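PDB 6IJ1: prenylcyclase, which probably catalyses the cyclisation of a prenyl substrate in a manner akin to terpene cyclases. Local coordinates for residues L180-W190 and T202-A210; E74-N82 and W111-L119. One frame throughout, in Å; residues are numbered along the deposited sequence.

How the contacts relate
Followed from the N terminus, contact 2 comes first. Its loop E74-N82, which comes after helix 58-71, meets the start of helix 112-121, and the loop closed between them holds helix 91-104. The chain then runs on through helices 134-141 and 158-164. Contact 1 follows, joining the end of helix 173-182 and its following turn to helix 198-209 over only eleven intervening residues. The two closures are in series and neither nests nor crosses. The centres of contact 1 and contact 2 lie about 26 Å apart, and the nearest atoms of contact 1 and contact 2 about 11 Å apart. Both contain the Gln-x-x-x-Gly-x-Trp pattern, set between helices at separate places in a mainly helical chain.

Contact 1: residues L180-W190 and T202-A210; sequences LLRAQRPTGEW and TALAVESLA. With IMD (imidazole), chain B.
Thr202 OG1 has two partners. The backbone N of Trp190 donates to it at 2.9 Å, a nearly straight bond with 165° at the hydrogen. The hydroxyl is also hydrogen-bonded to Pro198 O, one turn earlier in the helix. This ties the end of segment L180-W190 to helix 198-209. With chi1 at -78° Trp190 CG lies beside the backbone N, which lays the indole against the helix with one face on Ala205. Ala205 CB sits 3.7 Å from the centroid of the six-membered ring of Trp190, a CH-pi contact over the face. Gln184 CG lies over the opposite face. The spacing of Gln184, Gly188 and Trp190 fits the Gln-x-x-x-Gly-x-Trp core of the QW motif known from squalene-type triterpene cyclases. The Gln184 amide donates NE2 to Gly188 O at 2.9 Å and also bonds Ala218 O of helix 216-229. At the backbone angles of Gly188 (phi 106°) a CB would press on the carbonyl O of Thr187. Trp190 NE1 reaches back to Leu180 O of helix 173-182 at 2.8 Å, with the oxygen in the ring plane. Ala183 N reaches that oxygen from the other face of its carbonyl plane. The NE1 bond and the two covered faces hold the indole in its rotation. Its outer rim is closed by branched side chains: Leu209 CD1 comes within 3.6 Å of Trp190 CZ2, and Val206 CG1 within 3.7 Å of Trp190 CZ3. The other methyl of Leu209, CD2, meets Leu180 CD2 at 3.9 Å. A bound imidazole, probably from the crystallisation liquor, bonds Ser208 OG weakly.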
loop_
_atom_site.group_PDB
_atom_site.type_symbol
_atom_site.label_atom_id
_atom_site.label_comp_id
_atom_site.label_asym_id
_atom_site.label_seq_id
_atom_site.Cartn_x
_atom_site.Cartn_y
_atom_site.Cartn_z
ATOM N N LEU A 180 10.311 12.603 2.829
ATOM C CA LEU A 180 8.856 12.402 2.897
ATOM C C LEU A 180 8.165 13.636 3.451
ATOM O O LEU A 180 7.181 14.134 2.868
ATOM C CB LEU A 180 8.554 11.182 3.747
ATOM C CG LEU A 180 7.083 10.821 3.945
ATOM C CD1 LEU A 180 6.396 10.529 2.530
ATOM C CD2 LEU A 180 6.920 9.611 4.827
ATOM N N LEU A 181 8.705 14.211 4.542
ATOM C CA LEU A 181 8.101 15.411 5.115
ATOM C C LEU A 181 8.094 16.564 4.121
ATOM O O LEU A 181 7.092 17.284 4.034
ATOM C CB LEU A 181 8.869 15.830 6.376
ATOM C CG LEU A 181 8.664 14.850 7.529
ATOM C CD1 LEU A 181 9.644 15.257 8.667
ATOM C CD2 LEU A 181 7.237 14.879 8.119
ATOM N N ARG A 182 9.176 16.723 3.318
ATOM C CA ARG A 182 9.206 17.815 2.358
ATOM C C ARG A 182 8.187 17.619 1.227
ATOM O O ARG A 182 7.771 18.601 0.581
ATOM C CB ARG A 182 10.607 17.956 1.741
ATOM C CG ARG A 182 11.575 18.708 2.678
ATOM C CD ARG A 182 12.892 19.041 1.936
ATOM N NE ARG A 182 13.607 17.826 1.574
ATOM C CZ ARG A 182 14.472 17.203 2.375
ATOM N NH1 ARG A 182 14.755 17.696 3.574
ATOM N NH2 ARG A 182 15.065 16.092 1.963
ATOM N N ALA A 183 7.723 16.383 0.998
ATOM C CA ALA A 183 6.755 16.140 -0.063
ATOM C C ALA A 183 5.298 16.381 0.365
ATOM O O ALA A 183 4.382 16.277 -0.481
ATOM C CB ALA A 183 6.939 14.708 -0.560
ATOM N N GLN A 184 5.027 16.660 1.629
ATOM C CA GLN A 184 3.654 16.916 2.050
ATOM C C GLN A 184 3.158 18.207 1.417
ATOM O O GLN A 184 3.881 19.198 1.369
ATOM C CB GLN A 184 3.559 17.039 3.583
ATOM C CG GLN A 184 2.146 17.063 4.087
ATOM C CD GLN A 184 2.058 17.147 5.604
ATOM O OE1 GLN A 184 3.053 17.555 6.277
ATOM N NE2 GLN A 184 0.925 16.749 6.159
ATOM N N ARG A 185 1.939 18.196 0.922
ATOM C CA ARG A 185 1.384 19.402 0.313
ATOM C C ARG A 185 0.894 20.327 1.420
ATOM O O ARG A 185 0.612 19.882 2.521
ATOM C CB ARG A 185 0.212 19.023 -0.615
ATOM C CG ARG A 185 0.644 18.107 -1.774
ATOM C CD ARG A 185 1.327 18.899 -2.878
ATOM N NE ARG A 185 1.816 18.137 -4.057
ATOM C CZ ARG A 185 1.043 17.509 -4.947
ATOM N NH1 ARG A 185 -0.285 17.451 -4.789
ATOM N NH2 ARG A 185 1.603 16.890 -5.982
ATOM N N PRO A 186 0.773 21.628 1.129
ATOM C CA PRO A 186 0.292 22.570 2.153
ATOM C C PRO A 186 -1.104 22.288 2.626
ATOM O O PRO A 186 -1.435 22.686 3.757
ATOM C CB PRO A 186 0.328 23.926 1.449
ATOM C CG PRO A 186 1.200 23.762 0.290
ATOM C CD PRO A 186 1.132 22.286 -0.121
ATOM N N THR A 187 -1.918 21.607 1.827
ATOM C CA THR A 187 -3.259 21.230 2.260
ATOM C C THR A 187 -3.253 19.999 3.173
ATOM O O THR A 187 -4.295 19.660 3.735
ATOM C CB THR A 187 -4.139 21.019 1.036
ATOM O OG1 THR A 187 -3.402 20.298 0.060
ATOM C CG2 THR A 187 -4.552 22.411 0.434
ATOM N N GLY A 188 -2.083 19.379 3.415
ATOM C CA GLY A 188 -1.921 18.331 4.407
ATOM C C GLY A 188 -1.780 16.910 3.849
ATOM O O GLY A 188 -1.389 16.009 4.581
ATOM N N GLU A 189 -2.148 16.700 2.600
ATOM C CA GLU A 189 -2.017 15.369 2.040
ATOM C C GLU A 189 -0.691 15.154 1.356
ATOM O O GLU A 189 0.048 16.078 0.997
ATOM C CB GLU A 189 -3.142 15.115 1.030
ATOM C CG GLU A 189 -2.932 15.638 -0.363
ATOM C CD GLU A 189 -3.305 17.104 -0.541
ATOM O OE1 GLU A 189 -3.239 17.930 0.421
ATOM O OE2 GLU A 189 -3.677 17.421 -1.702
ATOM N N TRP A 190 -0.404 13.873 1.099
ATOM C CA TRP A 190 0.714 13.532 0.242
ATOM C C TRP A 190 0.198 13.001 -1.078
ATOM O O TRP A 190 -0.762 12.237 -1.083
ATOM C CB TRP A 190 1.585 12.446 0.854
ATOM C CG TRP A 190 2.537 12.911 1.963
ATOM C CD1 TRP A 190 3.846 13.243 1.773
ATOM C CD2 TRP A 190 2.275 13.044 3.374
ATOM N NE1 TRP A 190 4.433 13.573 2.974
ATOM C CE2 TRP A 190 3.500 13.483 3.974
ATOM C CE3 TRP A 190 1.133 12.925 4.169
ATOM C CZ2 TRP A 190 3.635 13.729 5.332
ATOM C CZ3 TRP A 190 1.264 13.121 5.564
ATOM C CH2 TRP A 190 2.521 13.536 6.116
ATOM N N THR A 202 -1.233 9.269 1.858
ATOM C CA THR A 202 -1.378 10.020 3.115
ATOM C C THR A 202 -1.477 9.095 4.311
ATOM O O THR A 202 -0.824 9.331 5.375
ATOM C CB THR A 202 -2.599 10.966 3.012
ATOM O OG1 THR A 202 -2.368 11.826 1.904
ATOM C CG2 THR A 202 -2.786 11.804 4.298
ATOM N N ALA A 203 -2.318 8.052 4.216
ATOM C CA ALA A 203 -2.468 7.127 5.335
ATOM C C ALA A 203 -1.175 6.383 5.627
ATOM O O ALA A 203 -0.797 6.238 6.788
ATOM C CB ALA A 203 -3.597 6.106 5.046
ATOM N N LEU A 204 -0.482 5.914 4.583
ATOM C CA LEU A 204 0.771 5.195 4.856
ATOM C C LEU A 204 1.802 6.134 5.446
ATOM O O LEU A 204 2.520 5.731 6.363
ATOM C CB LEU A 204 1.293 4.557 3.562
ATOM C CG LEU A 204 0.330 3.543 2.910
ATOM C CD1 LEU A 204 1.140 2.823 1.793
ATOM C CD2 LEU A 204 -0.293 2.560 3.867
ATOM N N ALA A 205 1.855 7.378 4.942
ATOM C CA ALA A 205 2.828 8.341 5.457
ATOM C C ALA A 205 2.610 8.587 6.946
ATOM O O ALA A 205 3.548 8.511 7.760
ATOM C CB ALA A 205 2.727 9.646 4.704
ATOM N N VAL A 206 1.360 8.827 7.350
ATOM C CA VAL A 206 1.197 9.175 8.766
ATOM C C VAL A 206 1.399 7.982 9.667
ATOM O O VAL A 206 1.864 8.125 10.799
ATOM C CB VAL A 206 -0.160 9.856 9.032
ATOM C CG1 VAL A 206 -0.196 11.164 8.321
ATOM C CG2 VAL A 206 -1.383 8.972 8.714
ATOM N N GLU A 207 1.019 6.772 9.243
ATOM C CA GLU A 207 1.300 5.601 10.050
ATOM C C GLU A 207 2.810 5.350 10.140
ATOM O O GLU A 207 3.329 5.018 11.219
ATOM C CB GLU A 207 0.573 4.380 9.455
ATOM C CG GLU A 207 -0.967 4.535 9.656
ATOM C CD GLU A 207 -1.749 3.365 9.170
ATOM O OE1 GLU A 207 -1.149 2.462 8.542
ATOM O OE2 GLU A 207 -2.968 3.343 9.380
ATOM N N SER A 208 3.524 5.512 9.023
ATOM C CA SER A 208 4.979 5.368 9.067
ATOM C C SER A 208 5.627 6.397 9.963
ATOM O O SER A 208 6.588 6.054 10.689
ATOM C CB SER A 208 5.545 5.513 7.665
ATOM O OG SER A 208 5.238 4.298 6.917
ATOM N N LEU A 209 5.168 7.656 9.869
ATOM C CA LEU A 209 5.802 8.770 10.588
ATOM C C LEU A 209 5.444 8.739 12.056
ATOM O O LEU A 209 6.143 9.400 12.864
ATOM C CB LEU A 209 5.391 10.098 9.953
ATOM C CG LEU A 209 5.894 10.522 8.545
ATOM C CD1 LEU A 209 5.094 11.616 7.827
ATOM C CD2 LEU A 209 7.381 10.942 8.515
ATOM N N ALA A 210 4.403 8.005 12.447
ATOM C CA ALA A 210 4.030 7.959 13.871
ATOM C C ALA A 210 5.123 7.317 14.683
ATOM O O ALA A 210 5.151 7.469 15.893
ATOM C CB ALA A 210 2.735 7.195 14.033
HETATM N N1 IMD B . 2.881 2.354 6.812
HETATM C C2 IMD B . 1.665 1.708 6.877
HETATM N N3 IMD B . 1.743 0.600 6.093
HETATM C C4 IMD B . 3.001 0.544 5.594
HETATM C C5 IMD B . 3.749 1.632 6.017
#

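Contact 2: residues E74-N82 and W111-L119; sequences EQHDNGGWN and WARPGWEFL
Gln75 NE2 spends both its hydrogens at the joint between loop and helix. One goes to Trp111 O at 3.0 Å and the other to Gly79 O at 2.9 Å, and both acceptors lie close to the amide plane. The chain of Gln75 reaches them fully extended, with CG opposite the backbone N (chi1 -170°). A leucine here would probably leave Trp111 O and Gly79 O without these donors, so that the loop loses its direct hydrogen bond to the start of the helix. Packing is tight at the glycines. Gly79 CA lies 3.4 Å from Pro114 O in a CA-H...O contact, and a side chain on Gly79 would clash with that oxygen. Gly80 CA sits 3.9 Å from the centroid of the Phe118 ring, straight over its face, and a CB on Gly80 would clash with the ring. Gln75, Gly79 and Trp81 fit the Gln-x-x-x-Gly-x-Trp core of the QW motif of squalene-type cyclases, with Gln75 CB over one face of the Trp81 indole. On the side toward helix 91-104, Trp81 CH2 touches Trp111 CZ3 at 3.6 Å, the two six-membered rings turned 82° apart. Each indole N-H is engaged elsewhere: Trp81 NE1 with Leu71 O, Trp111 NE1 with Glu109. Asn78 opens an Asx turn, its OD1 accepting from Gly80 N, while ND2 bonds Glu89. Its backbone O lies at the edge of the Phe118 ring. The looser side holds solvent. There water 1 lies within donating distance of two acceptors, 2.9 Å from Pro114 O and 3.2 Å from Asn78 O, and has further acceptors in reach.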
loop_
_atom_site.group_PDB
_atom_site.type_symbol
_atom_site.label_atom_id
_atom_site.label_comp_id
_atom_site.label_asym_id
_atom_site.label_seq_id
_atom_site.Cartn_x
_atom_site.Cartn_y
_atom_site.Cartn_z
ATOM N N GLU A 74 11.470 -16.918 -1.571
ATOM C CA GLU A 74 11.259 -16.216 -2.835
ATOM C C GLU A 74 12.123 -14.979 -3.019
ATOM O O GLU A 74 12.136 -14.382 -4.101
ATOM C CB GLU A 74 9.792 -15.800 -2.970
ATOM C CG GLU A 74 8.834 -16.937 -2.886
ATOM C CD GLU A 74 9.088 -17.961 -3.972
ATOM O OE1 GLU A 74 9.420 -17.536 -5.100
ATOM O OE2 GLU A 74 9.002 -19.167 -3.682
ATOM N N GLN A 75 12.915 -14.596 -2.007
ATOM C CA GLN A 75 13.800 -13.449 -2.175
ATOM C C GLN A 75 14.785 -13.677 -3.331
ATOM O O GLN A 75 15.389 -14.756 -3.439
ATOM C CB GLN A 75 14.581 -13.226 -0.854
ATOM C CG GLN A 75 15.370 -11.896 -0.807
ATOM C CD GLN A 75 16.081 -11.746 0.537
ATOM O OE1 GLN A 75 16.399 -12.744 1.185
ATOM N NE2 GLN A 75 16.310 -10.502 0.949
ATOM N N HIS A 76 14.994 -12.653 -4.156
ATOM C CA HIS A 76 15.952 -12.702 -5.257
ATOM C C HIS A 76 17.356 -12.537 -4.711
ATOM O O HIS A 76 17.554 -11.987 -3.610
ATOM C CB HIS A 76 15.626 -11.590 -6.267
ATOM C CG HIS A 76 16.357 -11.678 -7.577
ATOM N ND1 HIS A 76 17.650 -11.226 -7.763
ATOM C CD2 HIS A 76 15.942 -12.129 -8.788
ATOM C CE1 HIS A 76 18.003 -11.403 -9.020
ATOM N NE2 HIS A 76 16.980 -11.946 -9.665
ATOM N N ASP A 77 18.363 -12.971 -5.505
ATOM C CA ASP A 77 19.754 -12.733 -5.082
ATOM C C ASP A 77 20.081 -11.247 -4.894
ATOM O O ASP A 77 21.011 -10.901 -4.146
ATOM C CB ASP A 77 20.730 -13.285 -6.126
ATOM C CG ASP A 77 20.718 -14.811 -6.210
ATOM O OD1 ASP A 77 20.242 -15.506 -5.270
ATOM O OD2 ASP A 77 21.217 -15.320 -7.246
ATOM N N ASN A 78 19.349 -10.339 -5.560
ATOM C CA ASN A 78 19.562 -8.903 -5.392
ATOM C C ASN A 78 18.953 -8.381 -4.079
ATOM O O ASN A 78 19.100 -7.190 -3.793
ATOM C CB ASN A 78 19.036 -8.084 -6.599
ATOM C CG ASN A 78 17.518 -8.192 -6.843
ATOM O OD1 ASN A 78 16.734 -8.513 -5.953
ATOM N ND2 ASN A 78 17.112 -7.934 -8.102
ATOM N N GLY A 79 18.270 -9.235 -3.330
ATOM C CA GLY A 79 17.721 -8.861 -2.034
ATOM C C GLY A 79 16.233 -8.546 -2.072
ATOM O O GLY A 79 15.625 -8.415 -1.020
ATOM N N GLY A 80 15.622 -8.495 -3.257
ATOM C CA GLY A 80 14.278 -7.965 -3.432
ATOM C C GLY A 80 13.195 -8.993 -3.705
ATOM O O GLY A 80 13.425 -10.193 -3.942
ATOM N N TRP A 81 11.948 -8.490 -3.681
ATOM C CA TRP A 81 10.758 -9.234 -4.106
ATOM C C TRP A 81 10.030 -8.418 -5.155
ATOM O O TRP A 81 10.418 -7.288 -5.433
ATOM C CB TRP A 81 9.852 -9.478 -2.933
ATOM C CG TRP A 81 10.347 -10.535 -1.959
ATOM C CD1 TRP A 81 9.905 -11.838 -1.865
ATOM C CD2 TRP A 81 11.263 -10.324 -0.862
ATOM N NE1 TRP A 81 10.566 -12.462 -0.790
ATOM C CE2 TRP A 81 11.372 -11.552 -0.183
ATOM C CE3 TRP A 81 11.993 -9.216 -0.410
ATOM C CZ2 TRP A 81 12.177 -11.705 0.976
ATOM C CZ3 TRP A 81 12.823 -9.373 0.749
ATOM C CH2 TRP A 81 12.885 -10.606 1.392
ATOM N N ASN A 82 8.973 -9.020 -5.763
ATOM C CA ASN A 82 8.363 -8.422 -6.962
ATOM C C ASN A 82 6.842 -8.530 -6.941
ATOM O O ASN A 82 6.241 -9.115 -6.059
ATOM C CB ASN A 82 8.961 -9.053 -8.244
ATOM C CG ASN A 82 8.863 -10.545 -8.240
ATOM O OD1 ASN A 82 7.909 -11.160 -7.767
ATOM N ND2 ASN A 82 9.896 -11.156 -8.795
ATOM N N TRP A 111 18.549 -12.875 6.266
ATOM C CA TRP A 111 18.028 -12.577 4.928
ATOM C C TRP A 111 17.488 -11.152 4.843
ATOM O O TRP A 111 17.390 -10.610 3.741
ATOM C CB TRP A 111 16.944 -13.585 4.544
ATOM C CG TRP A 111 15.778 -13.631 5.507
ATOM C CD1 TRP A 111 15.559 -14.517 6.539
ATOM C CD2 TRP A 111 14.656 -12.716 5.505
ATOM N NE1 TRP A 111 14.356 -14.186 7.190
ATOM C CE2 TRP A 111 13.792 -13.097 6.555
ATOM C CE3 TRP A 111 14.304 -11.619 4.677
ATOM C CZ2 TRP A 111 12.562 -12.359 6.833
ATOM C CZ3 TRP A 111 13.108 -10.909 4.933
ATOM C CH2 TRP A 111 12.276 -11.289 6.011
ATOM N N ALA A 112 17.176 -10.519 5.985
ATOM C CA ALA A 112 16.723 -9.121 5.847
ATOM C C ALA A 112 17.832 -8.188 5.373
ATOM O O ALA A 112 17.567 -7.186 4.706
ATOM C CB ALA A 112 16.150 -8.635 7.179
ATOM N N ARG A 113 19.117 -8.479 5.662
ATOM C CA ARG A 113 20.161 -7.532 5.275
ATOM C C ARG A 113 20.212 -7.256 3.767
ATOM O O ARG A 113 20.293 -6.075 3.381
ATOM C CB ARG A 113 21.520 -8.046 5.808
ATOM C CG ARG A 113 22.650 -7.130 5.472
ATOM C CD ARG A 113 23.981 -7.902 5.481
ATOM N NE ARG A 113 24.646 -7.637 6.746
ATOM C CZ ARG A 113 25.837 -8.120 7.125
ATOM N NH1 ARG A 113 26.542 -8.918 6.335
ATOM N NH2 ARG A 113 26.323 -7.793 8.323
ATOM N N PRO A 114 20.233 -8.267 2.881
ATOM C CA PRO A 114 20.198 -7.952 1.438
ATOM C C PRO A 114 18.918 -7.229 1.045
ATOM O O PRO A 114 18.929 -6.456 0.077
ATOM C CB PRO A 114 20.260 -9.329 0.753
ATOM C CG PRO A 114 20.534 -10.301 1.758
ATOM C CD PRO A 114 20.341 -9.716 3.133
ATOM N N GLY A 115 17.844 -7.407 1.827
ATOM C CA GLY A 115 16.638 -6.585 1.621
ATOM C C GLY A 115 16.843 -5.124 1.972
ATOM O O GLY A 115 16.475 -4.218 1.200
ATOM N N TRP A 116 17.466 -4.838 3.148
ATOM C CA TRP A 116 17.827 -3.445 3.438
ATOM C C TRP A 116 18.754 -2.861 2.386
ATOM O O TRP A 116 18.604 -1.694 1.998
ATOM C CB TRP A 116 18.511 -3.297 4.821
ATOM C CG TRP A 116 17.732 -3.903 5.951
ATOM C CD1 TRP A 116 18.220 -4.770 6.914
ATOM C CD2 TRP A 116 16.385 -3.610 6.361
ATOM N NE1 TRP A 116 17.260 -5.079 7.811
ATOM C CE2 TRP A 116 16.111 -4.382 7.505
ATOM C CE3 TRP A 116 15.369 -2.794 5.827
ATOM C CZ2 TRP A 116 14.868 -4.383 8.152
ATOM C CZ3 TRP A 116 14.158 -2.749 6.497
ATOM C CH2 TRP A 116 13.906 -3.548 7.613
ATOM N N GLU A 117 19.761 -3.648 1.941
ATOM C CA GLU A 117 20.669 -3.131 0.939
ATOM C C GLU A 117 19.941 -2.850 -0.358
ATOM O O GLU A 117 20.217 -1.858 -1.022
ATOM C CB GLU A 117 21.809 -4.121 0.705
ATOM C CG GLU A 117 22.719 -4.203 1.961
ATOM C CD GLU A 117 23.680 -5.410 1.892
ATOM O OE1 GLU A 117 23.555 -6.226 0.938
ATOM O OE2 GLU A 117 24.555 -5.534 2.792
ATOM N N PHE A 118 19.009 -3.721 -0.724
ATOM C CA PHE A 118 18.218 -3.460 -1.930
ATOM C C PHE A 118 17.465 -2.145 -1.805
ATOM O O PHE A 118 17.528 -1.305 -2.709
ATOM C CB PHE A 118 17.290 -4.636 -2.192
ATOM C CG PHE A 118 16.375 -4.482 -3.355
ATOM C CD1 PHE A 118 15.126 -3.886 -3.186
ATOM C CD2 PHE A 118 16.723 -5.042 -4.582
ATOM C CE1 PHE A 118 14.220 -3.802 -4.260
ATOM C CE2 PHE A 118 15.838 -4.937 -5.704
ATOM C CZ PHE A 118 14.576 -4.332 -5.514
ATOM N N LEU A 119 16.753 -1.947 -0.665
ATOM C CA LEU A 119 16.038 -0.689 -0.469
ATOM C C LEU A 119 16.973 0.500 -0.528
ATOM O O LEU A 119 16.651 1.518 -1.138
ATOM C CB LEU A 119 15.251 -0.658 0.847
ATOM C CG LEU A 119 14.071 -1.624 0.861
ATOM C CD1 LEU A 119 13.354 -1.584 2.251
ATOM C CD2 LEU A 119 13.061 -1.312 -0.297
HETATM O O HOH W 1 21.323 -6.766 -1.516
#